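Local coordinates for protein NAD-dependent benzaldehyde dehydrogenase (Legionella pneumophila, PDB 3RHE) that is of uncertain function, perhaps an NAD-dependent benzaldehyde dehydrogenase, but belongs to the glyoxalase/bleomycin resistance (VOC) superfamily, at residues A[32-36]-A[37-41]; A[21-24]-A[25-29]; A[84-87]-A[88-92]. One frame throughout, in Å; residues are numbered along the deposited sequence.

In the fold
The three contacts are local pieces of a chain whose two helices, 17-28 and 78-90, pack on a curved mixed sheet, as expected for the glyoxalase/bleomycin resistance superfamily. Contact 2, the later part of helix 17-28 and its end, leads along the chain into the hairpin of contact 1; their centres lie about 12 Å apart, and they touch where Glu-21 OE1 comes within 3.2 Å of Pro-32 CG. Contact 3 closes helix 78-90 on the opposite side of the chain's centre, about 31 Å from contact 1 and 37 Å from contact 2 between centres. None of the three can be tied to a defined active site.

Contact 1: A[32-36]-A[37-41]; sequences PIESS and PTFAM
Ile-33 and Met-41, the latter a selenomethionine, meet through their terminal methyls: Ile-33 CD1 and Met-41 CE are 3.3 Å apart, tighter than an ordinary van der Waals contact. The two side chains run obliquely to one another. Ile-33 holds CG1 between its backbone N and carbonyl carbon (chi1 66°), and this brings CD1 round to Met-41, whose own chain bends at its last torsion. The neighbouring pair meets differently. Glu-34 crosses Phe-39 at about a right angle, and its OE2 lies at the ring edge, 3.3 Å from Phe-39 CD1 and near the ring plane; carboxylate and ring are 28° apart.

These residues lie on a beta hairpin, strand 34-35 against strand 39-43, in which Ile-33 and Glu-34 both face Met-41 as a classic beta bulge. Met-41 N gives a nearly straight bond to Glu-34 O (2.9 Å), whereas the bond from Ile-33 N to Met-41 O is weak. The Glu-34 and Met-41 side chains share one face of the sheet; Ser-35 and Ala-40, a non-hydrogen-bonded pair, occupy the opposite one, where Ala-40 touches Glu-21 of helix 17-28. At the turn, Ser-36 OG works twice. It donates to a lone pair of Phe-39 O, in the carbonyl plane, at 3.2 Å, and accepts from Thr-38 N at 3.3 Å, an ST turn. On the adjoining strand 49-54, Trp-53 meets the Phe-39 ring edge-to-face.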
loop_
_atom_site.group_PDB
_atom_site.type_symbol
_atom_site.label_atom_id
_atom_site.label_comp_id
_atom_site.label_asym_id
_atom_site.label_seq_id
_atom_site.Cartn_x
_atom_site.Cartn_y
_atom_site.Cartn_z
ATOM N N PRO A 32 16.656 -2.386 3.033
ATOM C CA PRO A 32 15.414 -2.509 2.265
ATOM C C PRO A 32 15.709 -3.201 0.934
ATOM O O PRO A 32 16.799 -3.010 0.399
ATOM C CB PRO A 32 15.005 -1.053 2.033
ATOM C CG PRO A 32 16.254 -0.291 2.091
ATOM C CD PRO A 32 17.151 -1.000 3.078
ATOM N N ILE A 33 14.781 -4.000 0.419
ATOM C CA ILE A 33 14.961 -4.585 -0.908
ATOM C C ILE A 33 14.813 -3.526 -2.011
ATOM O O ILE A 33 15.283 -3.708 -3.131
ATOM C CB ILE A 33 13.987 -5.734 -1.184
ATOM C CG1 ILE A 33 12.554 -5.218 -1.250
ATOM C CG2 ILE A 33 14.153 -6.857 -0.146
ATOM C CD1 ILE A 33 11.564 -6.248 -1.721
ATOM N N GLU A 34 14.159 -2.416 -1.686
ATOM C CA GLU A 34 14.011 -1.330 -2.643
ATOM C C GLU A 34 13.897 -0.003 -1.918
ATOM O O GLU A 34 13.300 0.071 -0.836
ATOM C CB GLU A 34 12.779 -1.573 -3.533
ATOM C CG GLU A 34 12.525 -0.489 -4.557
ATOM C CD GLU A 34 11.796 0.708 -3.976
ATOM O OE1 GLU A 34 11.815 1.794 -4.604
ATOM O OE2 GLU A 34 11.189 0.556 -2.896
ATOM N N SER A 35 14.485 1.040 -2.501
ATOM C CA SER A 35 14.362 2.383 -1.950
ATOM C C SER A 35 14.367 3.448 -3.054
ATOM O O SER A 35 14.913 3.237 -4.141
ATOM C CB SER A 35 15.450 2.661 -0.910
ATOM O OG SER A 35 16.731 2.696 -1.508
ATOM N N SER A 36 13.739 4.582 -2.762
ATOM C CA SER A 36 13.633 5.688 -3.699
ATOM C C SER A 36 13.195 6.918 -2.915
ATOM O O SER A 36 12.816 6.802 -1.756
ATOM C CB SER A 36 12.625 5.364 -4.812
ATOM O OG SER A 36 11.292 5.560 -4.366
ATOM N N PRO A 37 13.247 8.100 -3.539
ATOM C CA PRO A 37 12.847 9.313 -2.817
ATOM C C PRO A 37 11.387 9.259 -2.339
ATOM O O PRO A 37 11.028 9.965 -1.400
ATOM C CB PRO A 37 13.027 10.422 -3.863
ATOM C CG PRO A 37 14.014 9.872 -4.846
ATOM C CD PRO A 37 13.750 8.393 -4.893
ATOM N N THR A 38 10.572 8.420 -2.965
ATOM C CA THR A 38 9.142 8.376 -2.660
ATOM C C THR A 38 8.671 7.093 -1.959
ATOM O O THR A 38 7.571 7.056 -1.417
ATOM C CB THR A 38 8.290 8.600 -3.935
ATOM O OG1 THR A 38 6.916 8.746 -3.569
ATOM C CG2 THR A 38 8.419 7.432 -4.882
ATOM N N PHE A 39 9.495 6.050 -1.959
ATOM C CA PHE A 39 9.050 4.754 -1.446
ATOM C C PHE A 39 10.225 3.870 -1.042
ATOM O O PHE A 39 11.252 3.847 -1.722
ATOM C CB PHE A 39 8.199 4.039 -2.506
ATOM C CG PHE A 39 7.554 2.767 -2.021
ATOM C CD1 PHE A 39 8.085 1.533 -2.362
ATOM C CD2 PHE A 39 6.414 2.805 -1.227
ATOM C CE1 PHE A 39 7.497 0.363 -1.921
ATOM C CE2 PHE A 39 5.820 1.634 -0.773
ATOM C CZ PHE A 39 6.359 0.413 -1.123
ATOM N N ALA A 40 10.080 3.154 0.071
ATOM C CA ALA A 40 11.035 2.106 0.420
ATOM C C ALA A 40 10.276 0.864 0.861
ATOM O O ALA A 40 9.173 0.961 1.414
ATOM C CB ALA A 40 12.001 2.574 1.499
HETATM N N MSE A 41 10.840 -0.303 0.589
HETATM C CA MSE A 41 10.210 -1.536 1.013
HETATM C C MSE A 41 11.158 -2.457 1.765
HETATM O O MSE A 41 12.276 -2.720 1.305
HETATM C CB MSE A 41 9.626 -2.294 -0.172
HETATM C CG MSE A 41 9.139 -3.668 0.260
HETATM SE SE MSE A 41 7.686 -4.350 -0.790
HETATM C CE MSE A 41 8.680 -4.730 -2.423
#

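Contact 2: A[21-24]-A[25-29]; sequences EEFY and KNLLD
Leu-28 closes down on the carbonyl of Tyr-24 in the last turns of the alpha-helix 17-28: Leu-28 N donates to Tyr-24 O at 2.7 Å, and Leu-28 CB and CG crowd the same oxygen, CB at 3.2 Å. This is the tight side of the contact, directed at the sheet. The Tyr-24 side chain rests on Leu-50 and Leu-52 as well as on Phe-42, which Leu-28 also touches. The same i to i-4 bonding runs through Lys-25 N to Glu-21 O, Asn-26 N to Glu-22 O and Leu-27 N to Phe-23 O.

Packing is looser on the outer side, where Glu-22, Phe-23, Asn-26 and Leu-27 are exposed. Glu-21 and Lys-25 lie side by side and point the same way, but the nearest approach between their side chains is Glu-21 OE1 to Lys-25 CB, 3.9 Å. Phe-23 lies at the boundary, its CD2 over the centre of one face of the tyrosine ring. Phe-23 and Leu-27 both hold CG opposite the backbone N (chi1 176° and 179°), which brings them together on one side of the helix; the leucine comes obliquely to the phenyl ring, its CD1 4.0 Å from Phe-23 CE2.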
loop_
_atom_site.group_PDB
_atom_site.type_symbol
_atom_site.label_atom_id
_atom_site.label_comp_id
_atom_site.label_asym_id
_atom_site.label_seq_id
_atom_site.Cartn_x
_atom_site.Cartn_y
_atom_site.Cartn_z
ATOM N N GLU A 21 13.440 5.336 6.040
ATOM C CA GLU A 21 14.185 4.167 5.598
ATOM C C GLU A 21 15.404 3.927 6.483
ATOM O O GLU A 21 15.757 2.785 6.770
ATOM C CB GLU A 21 14.617 4.354 4.139
ATOM C CG GLU A 21 15.330 3.171 3.522
ATOM C CD GLU A 21 16.833 3.164 3.788
ATOM O OE1 GLU A 21 17.426 2.065 3.829
ATOM O OE2 GLU A 21 17.427 4.252 3.953
ATOM N N GLU A 22 16.051 5.005 6.912
ATOM C CA GLU A 22 17.201 4.881 7.805
ATOM C C GLU A 22 16.754 4.399 9.179
ATOM O O GLU A 22 17.412 3.546 9.799
ATOM C CB GLU A 22 17.946 6.211 7.926
ATOM C CG GLU A 22 18.741 6.594 6.682
ATOM C CD GLU A 22 19.772 5.543 6.296
ATOM O OE1 GLU A 22 20.638 5.209 7.141
ATOM O OE2 GLU A 22 19.712 5.052 5.143
ATOM N N PHE A 23 15.643 4.956 9.658
ATOM C CA PHE A 23 15.072 4.516 10.921
ATOM C C PHE A 23 14.850 3.005 10.898
ATOM O O PHE A 23 15.298 2.292 11.777
ATOM C CB PHE A 23 13.754 5.240 11.219
ATOM C CG PHE A 23 13.073 4.758 12.477
ATOM C CD1 PHE A 23 13.460 5.242 13.723
ATOM C CD2 PHE A 23 12.069 3.812 12.416
ATOM C CE1 PHE A 23 12.839 4.801 14.879
ATOM C CE2 PHE A 23 11.448 3.365 13.555
ATOM C CZ PHE A 23 11.831 3.862 14.801
ATOM N N TYR A 24 14.172 2.521 9.866
ATOM C CA TYR A 24 13.839 1.104 9.778
ATOM C C TYR A 24 15.045 0.187 9.475
ATOM O O TYR A 24 15.152 -0.910 10.026
ATOM C CB TYR A 24 12.669 0.894 8.803
ATOM C CG TYR A 24 11.354 1.254 9.456
ATOM C CD1 TYR A 24 10.763 0.391 10.362
ATOM C CD2 TYR A 24 10.731 2.478 9.212
ATOM C CE1 TYR A 24 9.577 0.712 10.992
ATOM C CE2 TYR A 24 9.529 2.812 9.837
ATOM C CZ TYR A 24 8.965 1.919 10.724
ATOM O OH TYR A 24 7.789 2.219 11.362
ATOM N N LYS A 25 15.956 0.642 8.620
ATOM C CA LYS A 25 17.181 -0.110 8.385
ATOM C C LYS A 25 17.875 -0.353 9.729
ATOM O O LYS A 25 18.310 -1.460 10.021
ATOM C CB LYS A 25 18.105 0.633 7.419
ATOM C CG LYS A 25 19.590 0.254 7.547
ATOM C CD LYS A 25 19.836 -1.201 7.177
ATOM C CE LYS A 25 21.270 -1.651 7.496
ATOM N NZ LYS A 25 21.499 -1.871 8.965
ATOM N N ASN A 26 17.935 0.687 10.554
ATOM C CA ASN A 26 18.562 0.605 11.866
ATOM C C ASN A 26 17.768 -0.285 12.808
ATOM O O ASN A 26 18.332 -1.155 13.485
ATOM C CB ASN A 26 18.697 2.004 12.471
ATOM C CG ASN A 26 19.510 2.017 13.752
ATOM O OD1 ASN A 26 19.107 2.615 14.752
ATOM N ND2 ASN A 26 20.667 1.360 13.727
ATOM N N LEU A 27 16.456 -0.058 12.856
ATOM C CA LEU A 27 15.598 -0.819 13.746
ATOM C C LEU A 27 15.647 -2.301 13.416
ATOM O O LEU A 27 15.776 -3.145 14.298
ATOM C CB LEU A 27 14.151 -0.322 13.682
ATOM C CG LEU A 27 13.183 -1.103 14.585
ATOM C CD1 LEU A 27 12.090 -0.215 15.139
ATOM C CD2 LEU A 27 12.571 -2.292 13.869
ATOM N N LEU A 28 15.550 -2.604 12.131
ATOM C CA LEU A 28 15.375 -3.973 11.681
ATOM C C LEU A 28 16.712 -4.646 11.426
ATOM O O LEU A 28 16.772 -5.855 11.239
ATOM C CB LEU A 28 14.544 -3.995 10.398
ATOM C CG LEU A 28 13.114 -3.469 10.458
ATOM C CD1 LEU A 28 12.529 -3.403 9.048
ATOM C CD2 LEU A 28 12.263 -4.361 11.364
ATOM N N ASP A 29 17.776 -3.852 11.414
ATOM C CA ASP A 29 19.100 -4.346 11.055
ATOM C C ASP A 29 19.015 -5.098 9.736
ATOM O O ASP A 29 19.606 -6.161 9.568
ATOM C CB ASP A 29 19.681 -5.228 12.158
ATOM C CG ASP A 29 20.122 -4.424 13.370
ATOM O OD1 ASP A 29 20.805 -3.386 13.194
ATOM O OD2 ASP A 29 19.793 -4.833 14.504
#

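Contact 3: A[84-87]-A[88-92]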
loop_
_atom_site.group_PDB
_atom_site.type_symbol
_atom_site.label_atom_id
_atom_site.label_comp_id
_atom_site.label_asym_id
_atom_site.label_seq_id
_atom_site.Cartn_x
_atom_site.Cartn_y
_atom_site.Cartn_z
ATOM N N ILE A 84 -11.885 -8.330 -7.703
ATOM C CA ILE A 84 -12.036 -8.102 -6.271
ATOM C C ILE A 84 -12.904 -6.874 -6.012
ATOM O O ILE A 84 -13.669 -6.833 -5.057
ATOM C CB ILE A 84 -10.680 -7.956 -5.541
ATOM C CG1 ILE A 84 -9.814 -9.197 -5.769
ATOM C CG2 ILE A 84 -10.923 -7.726 -4.050
ATOM C CD1 ILE A 84 -8.394 -9.079 -5.268
ATOM N N HIS A 85 -12.781 -5.860 -6.864
ATOM C CA HIS A 85 -13.622 -4.686 -6.708
ATOM C C HIS A 85 -15.106 -5.054 -6.787
ATOM O O HIS A 85 -15.923 -4.567 -6.010
ATOM C CB HIS A 85 -13.304 -3.634 -7.767
ATOM C CG HIS A 85 -14.187 -2.429 -7.678
ATOM N ND1 HIS A 85 -15.181 -2.163 -8.595
ATOM C CD2 HIS A 85 -14.248 -1.435 -6.759
ATOM C CE1 HIS A 85 -15.804 -1.049 -8.255
ATOM N NE2 HIS A 85 -15.260 -0.591 -7.140
ATOM N N ARG A 86 -15.445 -5.911 -7.743
ATOM C CA ARG A 86 -16.810 -6.401 -7.867
ATOM C C ARG A 86 -17.258 -7.141 -6.608
ATOM O O ARG A 86 -18.344 -6.892 -6.089
ATOM C CB ARG A 86 -16.929 -7.312 -9.089
ATOM C CG ARG A 86 -18.324 -7.856 -9.307
ATOM C CD ARG A 86 -18.475 -8.417 -10.707
ATOM N NE ARG A 86 -17.730 -9.658 -10.904
ATOM C CZ ARG A 86 -17.827 -10.410 -11.999
ATOM N NH1 ARG A 86 -18.645 -10.042 -12.982
ATOM N NH2 ARG A 86 -17.116 -11.530 -12.114
ATOM N N GLN A 87 -16.418 -8.045 -6.108
ATOM C CA GLN A 87 -16.756 -8.783 -4.891
ATOM C C GLN A 87 -17.000 -7.833 -3.713
ATOM O O GLN A 87 -17.965 -7.996 -2.964
ATOM C CB GLN A 87 -15.651 -9.783 -4.517
ATOM C CG GLN A 87 -15.523 -10.984 -5.433
ATOM C CD GLN A 87 -14.269 -11.793 -5.149
ATOM O OE1 GLN A 87 -13.799 -12.559 -5.994
ATOM N NE2 GLN A 87 -13.715 -11.620 -3.958
ATOM N N TRP A 88 -16.129 -6.839 -3.555
ATOM C CA TRP A 88 -16.242 -5.913 -2.427
ATOM C C TRP A 88 -17.492 -5.027 -2.531
ATOM O O TRP A 88 -18.139 -4.727 -1.522
ATOM C CB TRP A 88 -14.957 -5.072 -2.279
ATOM C CG TRP A 88 -13.780 -5.826 -1.650
ATOM C CD1 TRP A 88 -13.597 -7.188 -1.610
ATOM C CD2 TRP A 88 -12.625 -5.251 -1.013
ATOM N NE1 TRP A 88 -12.412 -7.488 -0.967
ATOM C CE2 TRP A 88 -11.794 -6.321 -0.602
ATOM C CE3 TRP A 88 -12.217 -3.936 -0.741
ATOM C CZ2 TRP A 88 -10.583 -6.116 0.072
ATOM C CZ3 TRP A 88 -11.002 -3.734 -0.080
ATOM C CH2 TRP A 88 -10.204 -4.820 0.317
ATOM N N SER A 89 -17.837 -4.614 -3.747
ATOM C CA SER A 89 -19.065 -3.851 -3.953
ATOM C C SER A 89 -20.273 -4.702 -3.573
ATOM O O SER A 89 -21.175 -4.244 -2.879
ATOM C CB SER A 89 -19.189 -3.387 -5.402
ATOM O OG SER A 89 -18.121 -2.511 -5.735
ATOM N N ASP A 90 -20.269 -5.951 -4.027
ATOM C CA ASP A 90 -21.331 -6.898 -3.697
ATOM C C ASP A 90 -21.451 -7.107 -2.190
ATOM O O ASP A 90 -22.549 -7.301 -1.664
ATOM C CB ASP A 90 -21.098 -8.231 -4.416
ATOM C CG ASP A 90 -21.432 -8.156 -5.900
ATOM O OD1 ASP A 90 -22.029 -7.139 -6.324
ATOM O OD2 ASP A 90 -21.096 -9.107 -6.642
ATOM N N LYS A 91 -20.316 -7.037 -1.500
ATOM C CA LYS A 91 -20.262 -7.249 -0.055
ATOM C C LYS A 91 -20.572 -5.973 0.714
ATOM O O LYS A 91 -20.596 -5.965 1.943
ATOM C CB LYS A 91 -18.878 -7.771 0.356
ATOM C CG LYS A 91 -18.642 -9.234 0.042
ATOM C CD LYS A 91 -17.157 -9.579 0.095
ATOM C CE LYS A 91 -16.931 -11.076 -0.087
ATOM N NZ LYS A 91 -15.520 -11.445 0.177
ATOM N N GLU A 92 -20.766 -4.887 -0.016
ATOM C CA GLU A 92 -21.104 -3.610 0.593
ATOM C C GLU A 92 -19.950 -3.014 1.404
ATOM O O GLU A 92 -20.165 -2.327 2.395
ATOM C CB GLU A 92 -22.389 -3.748 1.422
ATOM C CG GLU A 92 -23.597 -4.114 0.548
ATOM C CD GLU A 92 -24.935 -4.084 1.290
ATOM O OE1 GLU A 92 -24.959 -3.841 2.519
ATOM O OE2 GLU A 92 -25.971 -4.311 0.625
#
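Ile-84 lays its CG2 methyl over one face of the Trp-88 indole, a CH-pi contact with CG2 3.7 Å from the centroid of the five-membered ring and 23° off the ring normal. The methyl is displaced toward the rim, and its nearest ring atom is Trp-88 NE1 at 3.4 Å. Both side chains point the same way. With CG opposite its carbonyl carbon (chi1 -76°), Trp-88 swings the indole back toward the preceding turn, where the branch CG2 of Ile-84 meets it. One residue further along, Ser-89 OG takes a similar place above the imidazole of His-85, 3.7 Å from His-85 NE2 and off-centre on the ring face. That hydroxyl also donates to His-85 O at 3.0 Å, while Ser-89 N reaches the same oxygen from the opposite face of the carbonyl plane, so two donors hold this acceptor.

These side chains sit on the last turns of helix 78-90, which ends in a Schellman motif. Glu-92 leaves helical geometry with phi 69°, and its N makes the motif's bond back to Ser-89 O at 3.0 Å; just before it, Lys-91 N to Gln-87 O, 2.9 Å, is the last helical bond and a bent one. Arg-86 and Asp-90 lie alongside each other without pairing, since Arg-86 NE and Asp-90 OD2 stay 5.5 Å apart; the guanidinium instead forms a salt bridge through NH2 with Glu-83, a turn earlier.

Further out, both rings pack on the sheet. Phe-108 meets the rings of both His-85 and Trp-88 edge-to-face, Ile-120 packs against Ile-84 and Trp-88, and Leu-118 also touches the indole, while Ile-95 lies against His-85 and Ser-89.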